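Local coordinates for TCP pilus virulence regulatory protein (Vibrio cholerae, PDB 4MLO), which activates transcription of virulence genes as an AraC-family DNA-binding regulator, with palmitoleic acid held inside the protein, probably as a ligand that modulates its activity, at residues D29-I39 and S75-I86; N122-V130 and F143-K154. All blocks are in the same frame, centred on the assembly; numbering follows the deposited sequence.

Contact 1: residues D29-I39 and S75-I86; sequences DYKMFWIDSGI and SDENINVSVITI. With PAM (palmitoleic acid), chain E.
The fatty-acid pocket of the cupin-like domain takes part of its wall from this antiparallel strand pair, in which Lys31, Phe33, Val81 and Val83 meet palmitoleic acid. Lys31 runs alongside Thr85, and its chain bends only at the end (chi4 -78°), which brings NZ between two oxygens: it donates to Thr85 OG1 at 2.6 Å and to the ligand carboxylate, NZ to O2, at 2.9 Å. The threonine hydroxyl is thus placed to orient the ammonium that grips the fatty acid, and the positive charge should favour an ionised carboxylate; Lys230 NZ and Tyr12 OH bind the same ligand. Phe33 turns a ring face to the chain, with C7 of the acid 3.5 Å from its CD1 and offset toward the rim. Val83 CG2 touches that same C7, and Val81 CG1 reaches C10.

On the other face of the sheet, Trp34 lies across Ser82, whose CB sits over the six-membered ring, 4.1 Å from its centroid in a CH-pi contact. Ile84 CD1 meets the indole at its edge, in plane, 3.5 Å from Trp34 CH2. Paired backbone bonds join Met32 to Ile84 and Trp34 to Ser82. Where the strand 31-35 ends, Asp36 N still donates to Asn80 O, and the Asp36 side chain adds to the pairing: its OD1 accepts Asn80 N at 3.0 Å from one face of the carboxylate plane and Ser37 OG from the opposite face. Farther along, Ser75 OG accepts from Ile39 N at 3.2 Å.

In the five-stranded sheet, strand 79-86 bonds on its far side to strand 7-14, while strand 31-35 bonds to strand 57-61. Helix 141-159 covers Met32 and Ile86, with Phe152 against both side chains.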
loop_
_atom_site.group_PDB
_atom_site.type_symbol
_atom_site.label_atom_id
_atom_site.label_comp_id
_atom_site.label_asym_id
_atom_site.label_seq_id
_atom_site.Cartn_x
_atom_site.Cartn_y
_atom_site.Cartn_z
ATOM N N ASP A 29 4.085 -0.264 2.674
ATOM C CA ASP A 29 4.476 1.137 2.782
ATOM C C ASP A 29 3.334 1.987 2.239
ATOM O O ASP A 29 2.508 1.500 1.476
ATOM C CB ASP A 29 5.750 1.430 1.987
ATOM C CG ASP A 29 6.991 0.998 2.739
ATOM O OD1 ASP A 29 7.222 1.533 3.848
ATOM O OD2 ASP A 29 7.700 0.116 2.238
ATOM N N TYR A 30 3.277 3.257 2.636
ATOM C CA TYR A 30 2.218 4.142 2.165
ATOM C C TYR A 30 2.223 4.196 0.645
ATOM O O TYR A 30 3.286 4.254 0.027
ATOM C CB TYR A 30 2.381 5.558 2.727
ATOM C CG TYR A 30 2.152 5.606 4.190
ATOM C CD1 TYR A 30 3.214 5.530 5.074
ATOM C CD2 TYR A 30 0.865 5.661 4.700
ATOM C CE1 TYR A 30 2.990 5.529 6.469
ATOM C CE2 TYR A 30 0.631 5.679 6.078
ATOM C CZ TYR A 30 1.703 5.609 6.941
ATOM O OH TYR A 30 1.480 5.606 8.293
ATOM N N LYS A 31 1.026 4.122 0.041
ATOM C CA LYS A 31 0.898 4.102 -1.421
ATOM C C LYS A 31 -0.120 5.121 -1.896
ATOM O O LYS A 31 -1.101 5.419 -1.219
ATOM C CB LYS A 31 0.484 2.707 -1.949
ATOM C CG LYS A 31 1.631 1.722 -1.901
ATOM C CD LYS A 31 1.234 0.367 -2.386
ATOM C CE LYS A 31 2.288 -0.643 -2.029
ATOM N NZ LYS A 31 3.434 -0.536 -2.954
ATOM N N MET A 32 0.109 5.634 -3.104
ATOM C CA MET A 32 -0.837 6.511 -3.770
ATOM C C MET A 32 -0.938 6.015 -5.202
ATOM O O MET A 32 0.071 5.600 -5.778
ATOM C CB MET A 32 -0.382 7.970 -3.729
ATOM C CG MET A 32 -0.202 8.510 -2.319
ATOM S SD MET A 32 0.628 10.143 -2.246
ATOM C CE MET A 32 -0.628 11.170 -2.982
ATOM N N PHE A 33 -2.148 5.991 -5.761
ATOM C CA PHE A 33 -2.244 5.611 -7.167
ATOM C C PHE A 33 -3.370 6.368 -7.852
ATOM O O PHE A 33 -4.261 6.928 -7.212
ATOM C CB PHE A 33 -2.401 4.085 -7.357
ATOM C CG PHE A 33 -3.735 3.516 -6.957
ATOM C CD1 PHE A 33 -3.902 2.925 -5.712
ATOM C CD2 PHE A 33 -4.810 3.503 -7.847
ATOM C CE1 PHE A 33 -5.113 2.358 -5.348
ATOM C CE2 PHE A 33 -6.032 2.930 -7.491
ATOM C CZ PHE A 33 -6.183 2.360 -6.239
ATOM N N TRP A 34 -3.274 6.422 -9.182
ATOM C CA TRP A 34 -4.265 7.098 -10.012
ATOM C C TRP A 34 -4.078 6.656 -11.453
ATOM O O TRP A 34 -3.004 6.198 -11.850
ATOM C CB TRP A 34 -4.152 8.623 -9.910
ATOM C CG TRP A 34 -2.881 9.156 -10.461
ATOM C CD1 TRP A 34 -2.683 9.655 -11.712
ATOM C CD2 TRP A 34 -1.615 9.246 -9.789
ATOM N NE1 TRP A 34 -1.368 10.032 -11.866
ATOM C CE2 TRP A 34 -0.698 9.804 -10.697
ATOM C CE3 TRP A 34 -1.165 8.894 -8.511
ATOM C CZ2 TRP A 34 0.635 10.033 -10.369
ATOM C CZ3 TRP A 34 0.161 9.124 -8.189
ATOM C CH2 TRP A 34 1.046 9.680 -9.123
ATOM N N ILE A 35 -5.143 6.813 -12.234
ATOM C CA ILE A 35 -5.142 6.468 -13.651
ATOM C C ILE A 35 -4.784 7.711 -14.461
ATOM O O ILE A 35 -4.987 8.847 -14.014
ATOM C CB ILE A 35 -6.514 5.881 -14.057
ATOM C CG1 ILE A 35 -7.628 6.933 -13.953
ATOM C CG2 ILE A 35 -6.841 4.645 -13.199
ATOM C CD1 ILE A 35 -9.003 6.437 -14.393
ATOM N N ASP A 36 -4.227 7.509 -15.663
ATOM C CA ASP A 36 -3.715 8.634 -16.441
ATOM C C ASP A 36 -4.724 9.177 -17.441
ATOM O O ASP A 36 -4.466 10.214 -18.064
ATOM C CB ASP A 36 -2.439 8.236 -17.183
ATOM C CG ASP A 36 -2.707 7.294 -18.340
ATOM O OD1 ASP A 36 -3.781 6.648 -18.378
ATOM O OD2 ASP A 36 -1.826 7.181 -19.208
ATOM N N SER A 37 -5.859 8.510 -17.603
ATOM C CA SER A 37 -6.813 8.862 -18.644
ATOM C C SER A 37 -8.053 8.012 -18.446
ATOM O O SER A 37 -8.025 6.976 -17.768
ATOM C CB SER A 37 -6.236 8.642 -20.044
ATOM O OG SER A 37 -5.910 7.279 -20.242
ATOM N N GLY A 38 -9.136 8.466 -19.039
ATOM C CA GLY A 38 -10.354 7.719 -19.009
ATOM C C GLY A 38 -10.962 7.676 -17.619
ATOM O O GLY A 38 -10.707 8.521 -16.755
ATOM N N ILE A 39 -11.782 6.650 -17.420
ATOM C CA ILE A 39 -12.550 6.459 -16.201
ATOM C C ILE A 39 -12.348 5.022 -15.748
ATOM O O ILE A 39 -12.143 4.119 -16.562
ATOM C CB ILE A 39 -14.052 6.757 -16.413
ATOM C CG1 ILE A 39 -14.256 8.197 -16.880
ATOM C CG2 ILE A 39 -14.847 6.501 -15.139
ATOM C CD1 ILE A 39 -13.884 9.253 -15.848
ATOM N N SER A 75 -12.707 2.352 -19.845
ATOM C CA SER A 75 -12.265 2.958 -21.094
ATOM C C SER A 75 -12.030 1.889 -22.150
ATOM O O SER A 75 -11.694 0.744 -21.836
ATOM C CB SER A 75 -10.985 3.766 -20.907
ATOM O OG SER A 75 -11.243 4.893 -20.096
ATOM N N ASP A 76 -12.213 2.280 -23.410
ATOM C CA ASP A 76 -12.002 1.384 -24.539
ATOM C C ASP A 76 -10.557 1.378 -25.026
ATOM O O ASP A 76 -10.228 0.622 -25.946
ATOM C CB ASP A 76 -12.942 1.769 -25.693
ATOM C CG ASP A 76 -12.572 3.097 -26.340
ATOM O OD1 ASP A 76 -11.730 3.834 -25.787
ATOM O OD2 ASP A 76 -13.134 3.409 -27.411
ATOM N N GLU A 77 -9.699 2.210 -24.446
ATOM C CA GLU A 77 -8.280 2.239 -24.751
ATOM C C GLU A 77 -7.505 1.794 -23.517
ATOM O O GLU A 77 -8.064 1.662 -22.426
ATOM C CB GLU A 77 -7.839 3.646 -25.175
ATOM N N ASN A 78 -6.203 1.582 -23.693
ATOM C CA ASN A 78 -5.342 1.297 -22.554
ATOM C C ASN A 78 -5.328 2.476 -21.589
ATOM O O ASN A 78 -5.237 3.635 -21.994
ATOM C CB ASN A 78 -3.915 0.994 -23.015
ATOM C CG ASN A 78 -2.939 0.810 -21.838
ATOM O OD1 ASN A 78 -2.806 -0.289 -21.293
ATOM N ND2 ASN A 78 -2.254 1.890 -21.451
ATOM N N ILE A 79 -5.429 2.162 -20.297
ATOM C CA ILE A 79 -5.206 3.105 -19.206
ATOM C C ILE A 79 -3.898 2.711 -18.548
ATOM O O ILE A 79 -3.597 1.517 -18.430
ATOM C CB ILE A 79 -6.350 3.053 -18.173
ATOM C CG1 ILE A 79 -7.627 3.675 -18.743
ATOM C CG2 ILE A 79 -5.946 3.751 -16.876
ATOM C CD1 ILE A 79 -8.837 3.446 -17.843
ATOM N N ASN A 80 -3.126 3.704 -18.127
ATOM C CA ASN A 80 -1.949 3.477 -17.302
ATOM C C ASN A 80 -2.275 3.838 -15.867
ATOM O O ASN A 80 -2.742 4.955 -15.590
ATOM C CB ASN A 80 -0.754 4.294 -17.790
ATOM C CG ASN A 80 -0.276 3.842 -19.156
ATOM O OD1 ASN A 80 -0.250 2.649 -19.444
ATOM N ND2 ASN A 80 0.074 4.794 -20.009
ATOM N N VAL A 81 -1.986 2.913 -14.949
ATOM C CA VAL A 81 -2.160 3.160 -13.517
ATOM C C VAL A 81 -0.792 3.424 -12.907
ATOM O O VAL A 81 0.077 2.545 -12.893
ATOM C CB VAL A 81 -2.850 1.983 -12.812
ATOM C CG1 VAL A 81 -3.237 2.363 -11.388
ATOM C CG2 VAL A 81 -4.076 1.550 -13.588
ATOM N N SER A 82 -0.616 4.634 -12.369
ATOM C CA SER A 82 0.621 5.003 -11.715
ATOM C C SER A 82 0.488 4.740 -10.229
ATOM O O SER A 82 -0.546 5.048 -9.629
ATOM C CB SER A 82 0.940 6.480 -11.958
ATOM O OG SER A 82 1.088 6.752 -13.335
ATOM N N VAL A 83 1.555 4.198 -9.639
ATOM C CA VAL A 83 1.585 3.824 -8.225
ATOM C C VAL A 83 2.863 4.382 -7.614
ATOM O O VAL A 83 3.963 3.995 -8.019
ATOM C CB VAL A 83 1.546 2.299 -8.048
ATOM C CG1 VAL A 83 1.519 1.913 -6.539
ATOM C CG2 VAL A 83 0.370 1.722 -8.766
ATOM N N ILE A 84 2.719 5.235 -6.604
ATOM C CA ILE A 84 3.846 5.732 -5.817
ATOM C C ILE A 84 3.842 4.971 -4.502
ATOM O O ILE A 84 2.824 4.955 -3.810
ATOM C CB ILE A 84 3.741 7.244 -5.554
ATOM C CG1 ILE A 84 3.789 8.037 -6.857
ATOM C CG2 ILE A 84 4.867 7.734 -4.618
ATOM C CD1 ILE A 84 3.488 9.529 -6.653
ATOM N N THR A 85 4.977 4.374 -4.160
ATOM C CA THR A 85 5.223 3.770 -2.855
ATOM C C THR A 85 6.231 4.652 -2.139
ATOM O O THR A 85 7.319 4.897 -2.667
ATOM C CB THR A 85 5.761 2.345 -2.978
ATOM O OG1 THR A 85 4.858 1.538 -3.759
ATOM C CG2 THR A 85 5.928 1.731 -1.612
ATOM N N ILE A 86 5.862 5.140 -0.964
ATOM C CA ILE A 86 6.620 6.175 -0.261
ATOM C C ILE A 86 7.457 5.514 0.822
ATOM O O ILE A 86 6.915 4.812 1.685
ATOM C CB ILE A 86 5.685 7.224 0.359
ATOM C CG1 ILE A 86 4.725 7.789 -0.686
ATOM C CG2 ILE A 86 6.498 8.354 0.952
ATOM C CD1 ILE A 86 3.650 8.648 -0.108
HETATM C C1 PAM E . 2.388 -2.673 -6.089
HETATM O O1 PAM E . 2.876 -1.988 -7.028
HETATM O O2 PAM E . 2.781 -2.537 -4.907
HETATM C C2 PAM E . 1.327 -3.702 -6.370
HETATM C C3 PAM E . 0.038 -3.430 -5.579
HETATM C C4 PAM E . -0.520 -2.061 -5.962
HETATM C C5 PAM E . -1.843 -1.751 -5.270
HETATM C C6 PAM E . -2.289 -0.317 -5.553
HETATM C C7 PAM E . -2.555 -0.055 -7.035
HETATM C C8 PAM E . -3.786 -0.807 -7.511
HETATM C C9 PAM E . -4.035 -0.625 -9.005
HETATM C C10 PAM E . -3.323 -1.236 -9.958
HETATM C C11 PAM E . -2.150 -2.150 -9.646
HETATM C C12 PAM E . -1.970 -3.272 -10.669
HETATM C C13 PAM E . -1.022 -4.311 -10.067
HETATM C C14 PAM E . -1.073 -5.682 -10.711
HETATM C C15 PAM E . -2.468 -6.293 -10.661
HETATM C C16 PAM E . -2.427 -7.799 -10.717
HETATM O O HOH W 1 6.059 3.991 4.048
HETATM O O HOH W 2 -1.259 7.380 -13.950
#

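Contact 2: residues N122-V130 and F143-K154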
loop_
_atom_site.group_PDB
_atom_site.type_symbol
_atom_site.label_atom_id
_atom_site.label_comp_id
_atom_site.label_asym_id
_atom_site.label_seq_id
_atom_site.Cartn_x
_atom_site.Cartn_y
_atom_site.Cartn_z
ATOM N N ASN A 122 -2.508 21.886 -10.196
ATOM C CA ASN A 122 -1.126 21.940 -9.739
ATOM C C ASN A 122 -0.719 20.644 -9.030
ATOM O O ASN A 122 0.401 20.152 -9.221
ATOM C CB ASN A 122 -0.946 23.150 -8.823
ATOM N N ASP A 123 -1.629 20.061 -8.235
ATOM C CA ASP A 123 -1.284 18.875 -7.446
ATOM C C ASP A 123 -1.042 17.655 -8.331
ATOM O O ASP A 123 -0.094 16.890 -8.099
ATOM C CB ASP A 123 -2.389 18.569 -6.425
ATOM C CG ASP A 123 -2.346 19.481 -5.198
ATOM O OD1 ASP A 123 -3.341 19.480 -4.434
ATOM O OD2 ASP A 123 -1.347 20.210 -5.002
ATOM N N ILE A 124 -1.900 17.425 -9.327
ATOM C CA ILE A 124 -1.711 16.238 -10.159
ATOM C C ILE A 124 -0.453 16.399 -11.003
ATOM O O ILE A 124 0.216 15.412 -11.345
ATOM C CB ILE A 124 -2.978 15.965 -11.003
ATOM C CG1 ILE A 124 -2.975 14.538 -11.559
ATOM C CG2 ILE A 124 -3.126 16.960 -12.142
ATOM C CD1 ILE A 124 -3.075 13.460 -10.498
ATOM N N ALA A 125 -0.069 17.640 -11.300
ATOM C CA ALA A 125 1.163 17.867 -12.043
ATOM C C ALA A 125 2.381 17.435 -11.238
ATOM O O ALA A 125 3.296 16.804 -11.782
ATOM C CB ALA A 125 1.270 19.342 -12.436
ATOM N N VAL A 126 2.413 17.752 -9.938
ATOM C CA VAL A 126 3.573 17.391 -9.127
ATOM C C VAL A 126 3.672 15.875 -8.990
ATOM O O VAL A 126 4.753 15.293 -9.142
ATOM C CB VAL A 126 3.507 18.084 -7.751
ATOM C CG1 VAL A 126 4.577 17.530 -6.813
ATOM C CG2 VAL A 126 3.652 19.608 -7.918
ATOM N N LEU A 127 2.548 15.219 -8.695
ATOM C CA LEU A 127 2.540 13.771 -8.535
ATOM C C LEU A 127 2.972 13.076 -9.823
ATOM O O LEU A 127 3.818 12.185 -9.794
ATOM C CB LEU A 127 1.148 13.323 -8.107
ATOM C CG LEU A 127 0.741 13.729 -6.688
ATOM C CD1 LEU A 127 -0.736 13.475 -6.491
ATOM C CD2 LEU A 127 1.570 12.977 -5.631
ATOM N N SER A 128 2.441 13.508 -10.971
ATOM C CA SER A 128 2.912 12.967 -12.245
ATOM C C SER A 128 4.422 13.103 -12.376
ATOM O O SER A 128 5.103 12.184 -12.840
ATOM C CB SER A 128 2.216 13.677 -13.406
ATOM O OG SER A 128 0.806 13.628 -13.254
ATOM N N GLU A 129 4.970 14.238 -11.952
ATOM C CA GLU A 129 6.397 14.472 -12.111
ATOM C C GLU A 129 7.221 13.541 -11.222
ATOM O O GLU A 129 8.299 13.091 -11.623
ATOM C CB GLU A 129 6.711 15.944 -11.823
ATOM C CG GLU A 129 8.188 16.308 -11.953
ATOM C CD GLU A 129 8.793 15.908 -13.296
ATOM O OE1 GLU A 129 8.059 15.870 -14.309
ATOM O OE2 GLU A 129 10.010 15.638 -13.321
ATOM N N VAL A 130 6.733 13.242 -10.012
ATOM C CA VAL A 130 7.395 12.245 -9.175
ATOM C C VAL A 130 7.522 10.922 -9.922
ATOM O O VAL A 130 8.563 10.250 -9.863
ATOM C CB VAL A 130 6.615 12.070 -7.864
ATOM C CG1 VAL A 130 7.111 10.829 -7.087
ATOM C CG2 VAL A 130 6.742 13.310 -7.030
ATOM N N PHE A 143 10.706 21.283 -0.837
ATOM C CA PHE A 143 9.468 21.307 -1.605
ATOM C C PHE A 143 8.675 20.025 -1.389
ATOM O O PHE A 143 7.450 20.064 -1.213
ATOM C CB PHE A 143 9.773 21.492 -3.088
ATOM C CG PHE A 143 8.557 21.465 -3.969
ATOM C CD1 PHE A 143 7.935 20.277 -4.281
ATOM C CD2 PHE A 143 8.054 22.638 -4.504
ATOM C CE1 PHE A 143 6.810 20.254 -5.108
ATOM C CE2 PHE A 143 6.940 22.630 -5.312
ATOM C CZ PHE A 143 6.312 21.426 -5.617
ATOM N N LEU A 144 9.351 18.881 -1.425
ATOM C CA LEU A 144 8.634 17.607 -1.360
ATOM C C LEU A 144 8.051 17.387 0.018
ATOM O O LEU A 144 6.912 16.919 0.147
ATOM C CB LEU A 144 9.558 16.455 -1.742
ATOM C CG LEU A 144 10.022 16.488 -3.196
ATOM C CD1 LEU A 144 11.211 15.574 -3.380
ATOM C CD2 LEU A 144 8.886 16.084 -4.124
ATOM N N LYS A 145 8.803 17.740 1.067
ATOM C CA LYS A 145 8.266 17.573 2.415
ATOM C C LYS A 145 7.055 18.475 2.636
ATOM O O LYS A 145 6.044 18.044 3.216
ATOM C CB LYS A 145 9.355 17.850 3.454
ATOM C CG LYS A 145 10.437 16.763 3.500
ATOM C CD LYS A 145 11.492 17.004 4.584
ATOM C CE LYS A 145 12.381 18.178 4.227
ATOM N NZ LYS A 145 13.510 18.314 5.169
ATOM N N VAL A 146 7.123 19.725 2.158
ATOM C CA VAL A 146 5.998 20.641 2.323
ATOM C C VAL A 146 4.811 20.171 1.498
ATOM O O VAL A 146 3.663 20.194 1.968
ATOM C CB VAL A 146 6.417 22.078 1.946
ATOM C CG1 VAL A 146 5.214 23.014 1.939
ATOM C CG2 VAL A 146 7.466 22.587 2.928
ATOM N N PHE A 147 5.059 19.750 0.256
ATOM C CA PHE A 147 3.965 19.293 -0.607
ATOM C C PHE A 147 3.230 18.102 0.008
ATOM O O PHE A 147 1.995 18.115 0.143
ATOM C CB PHE A 147 4.500 18.925 -1.986
ATOM C CG PHE A 147 3.437 18.421 -2.918
ATOM C CD1 PHE A 147 2.708 19.303 -3.683
ATOM C CD2 PHE A 147 3.135 17.077 -2.993
ATOM C CE1 PHE A 147 1.718 18.854 -4.527
ATOM C CE2 PHE A 147 2.145 16.630 -3.831
ATOM C CZ PHE A 147 1.438 17.532 -4.597
ATOM N N PHE A 148 3.977 17.072 0.419
ATOM C CA PHE A 148 3.357 15.840 0.899
ATOM C C PHE A 148 2.781 15.977 2.307
ATOM O O PHE A 148 1.731 15.391 2.591
ATOM C CB PHE A 148 4.353 14.693 0.818
ATOM C CG PHE A 148 4.434 14.087 -0.545
ATOM C CD1 PHE A 148 3.506 13.134 -0.940
ATOM C CD2 PHE A 148 5.403 14.496 -1.447
ATOM C CE1 PHE A 148 3.571 12.558 -2.218
ATOM C CE2 PHE A 148 5.471 13.932 -2.733
ATOM C CZ PHE A 148 4.558 12.970 -3.114
ATOM N N SER A 149 3.409 16.750 3.204
ATOM C CA SER A 149 2.756 16.992 4.483
ATOM C C SER A 149 1.449 17.759 4.293
ATOM O O SER A 149 0.437 17.434 4.923
ATOM C CB SER A 149 3.700 17.723 5.452
ATOM O OG SER A 149 4.161 18.939 4.913
ATOM N N GLY A 150 1.436 18.771 3.423
ATOM C CA GLY A 150 0.202 19.509 3.194
ATOM C C GLY A 150 -0.859 18.662 2.510
ATOM O O GLY A 150 -2.051 18.770 2.816
ATOM N N PHE A 151 -0.439 17.798 1.585
ATOM C CA PHE A 151 -1.376 16.916 0.885
ATOM C C PHE A 151 -2.032 15.941 1.861
ATOM O O PHE A 151 -3.262 15.816 1.912
ATOM C CB PHE A 151 -0.641 16.162 -0.224
ATOM C CG PHE A 151 -1.561 15.496 -1.225
ATOM C CD1 PHE A 151 -1.927 16.146 -2.381
ATOM C CD2 PHE A 151 -2.075 14.245 -0.987
ATOM C CE1 PHE A 151 -2.780 15.535 -3.288
ATOM C CE2 PHE A 151 -2.927 13.650 -1.884
ATOM C CZ PHE A 151 -3.276 14.300 -3.026
ATOM N N PHE A 152 -1.221 15.250 2.656
ATOM C CA PHE A 152 -1.763 14.332 3.647
ATOM C C PHE A 152 -2.620 15.072 4.660
ATOM O O PHE A 152 -3.663 14.566 5.084
ATOM C CB PHE A 152 -0.631 13.591 4.361
ATOM C CG PHE A 152 0.217 12.721 3.461
ATOM C CD1 PHE A 152 -0.300 12.163 2.307
ATOM C CD2 PHE A 152 1.538 12.447 3.788
ATOM C CE1 PHE A 152 0.476 11.369 1.489
ATOM C CE2 PHE A 152 2.324 11.636 2.957
ATOM C CZ PHE A 152 1.785 11.096 1.825
ATOM N N SER A 153 -2.194 16.272 5.071
ATOM C CA SER A 153 -2.999 17.053 6.005
ATOM C C SER A 153 -4.414 17.326 5.477
ATOM O O SER A 153 -5.391 17.214 6.228
ATOM C CB SER A 153 -2.295 18.365 6.345
ATOM O OG SER A 153 -1.193 18.087 7.184
ATOM N N LYS A 154 -4.546 17.762 4.223
ATOM C CA LYS A 154 -5.894 18.082 3.746
ATOM C C LYS A 154 -6.717 16.820 3.511
ATOM O O LYS A 154 -7.934 16.841 3.731
ATOM C CB LYS A 154 -5.846 18.972 2.504
ATOM C CG LYS A 154 -5.110 18.446 1.293
ATOM C CD LYS A 154 -4.922 19.588 0.294
ATOM C CE LYS A 154 -4.270 19.114 -0.992
ATOM N NZ LYS A 154 -3.989 20.241 -1.938
#
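Val126 and Phe147 meet at the middle of a helix-helix packing in the cupin-like domain, where segments 122-130 and 143-154 cross at -125°, their axes 11.9 Å apart at closest approach, a wide spacing filled by aromatic side chains. Val126 CG1 stands over the centre of the Phe147 ring, 3.8 Å from the centroid and only 7° off the normal, a CH-pi contact. The same methyl lies in the plane of the Phe143 ring, at its edge, 3.9 Å from CE1. One valine therefore meets two phenylalanines a helical turn apart, one by its face and the other by its rim. Both phenylalanines have CG anti to the backbone N, which sends their rings out toward helix 121-131.

Leu127, one residue on, sends its two methyls to different rings. Leu127 CD2 reaches the edge of the Phe147 ring and touches Phe148 CZ at 3.9 Å, while CD1 approaches Phe151.

Charge closes the N-terminal end of segment 122-130. Asp123 stands its carboxylate almost perpendicular to the Phe147 ring (planes 88° apart), with OD2 3.4 Å from CE1. From the other helix, Lys154 comes with its chain extended beyond CG, and its NZ forms a salt bridge at 2.7 Å to Asp123 OD1, which accepts through its syn lone pair, the side facing OD2.

Further out, Phe148 meets the rings of Phe7 and Phe90, Phe151 packs edge-to-face with Trp117, and Phe143 stacks on Tyr139, so strand, helix and loop neighbours all back the aromatic row. Within helix 141-159 the row also supports itself, CD2 of Phe147 lying 3.8 Å above the plane of the Phe148 ring.

How the contacts relate
Contact 2 packs on the sheet face of contact 1 that carries Met32, Trp34 and Ile84, while palmitoleic acid lies against the other face of the strand pair. The centres of the two contacts are about 16 Å apart, yet side chains touch directly: Met32 CE meets Phe151 CE2 at 3.6 Å, Met32 SD meets Phe148 CE1 at 3.8 Å, and Trp34 CH2 meets Leu127 CB at 3.8 Å. The strand pair thus separates the ligand from helices 121-131 and 141-159, and the side chain of Val130 remains about 13 Å from the fatty acid. Along the sequence, 29-39 and 75-86 are complete before 122-130 and 143-154 begin.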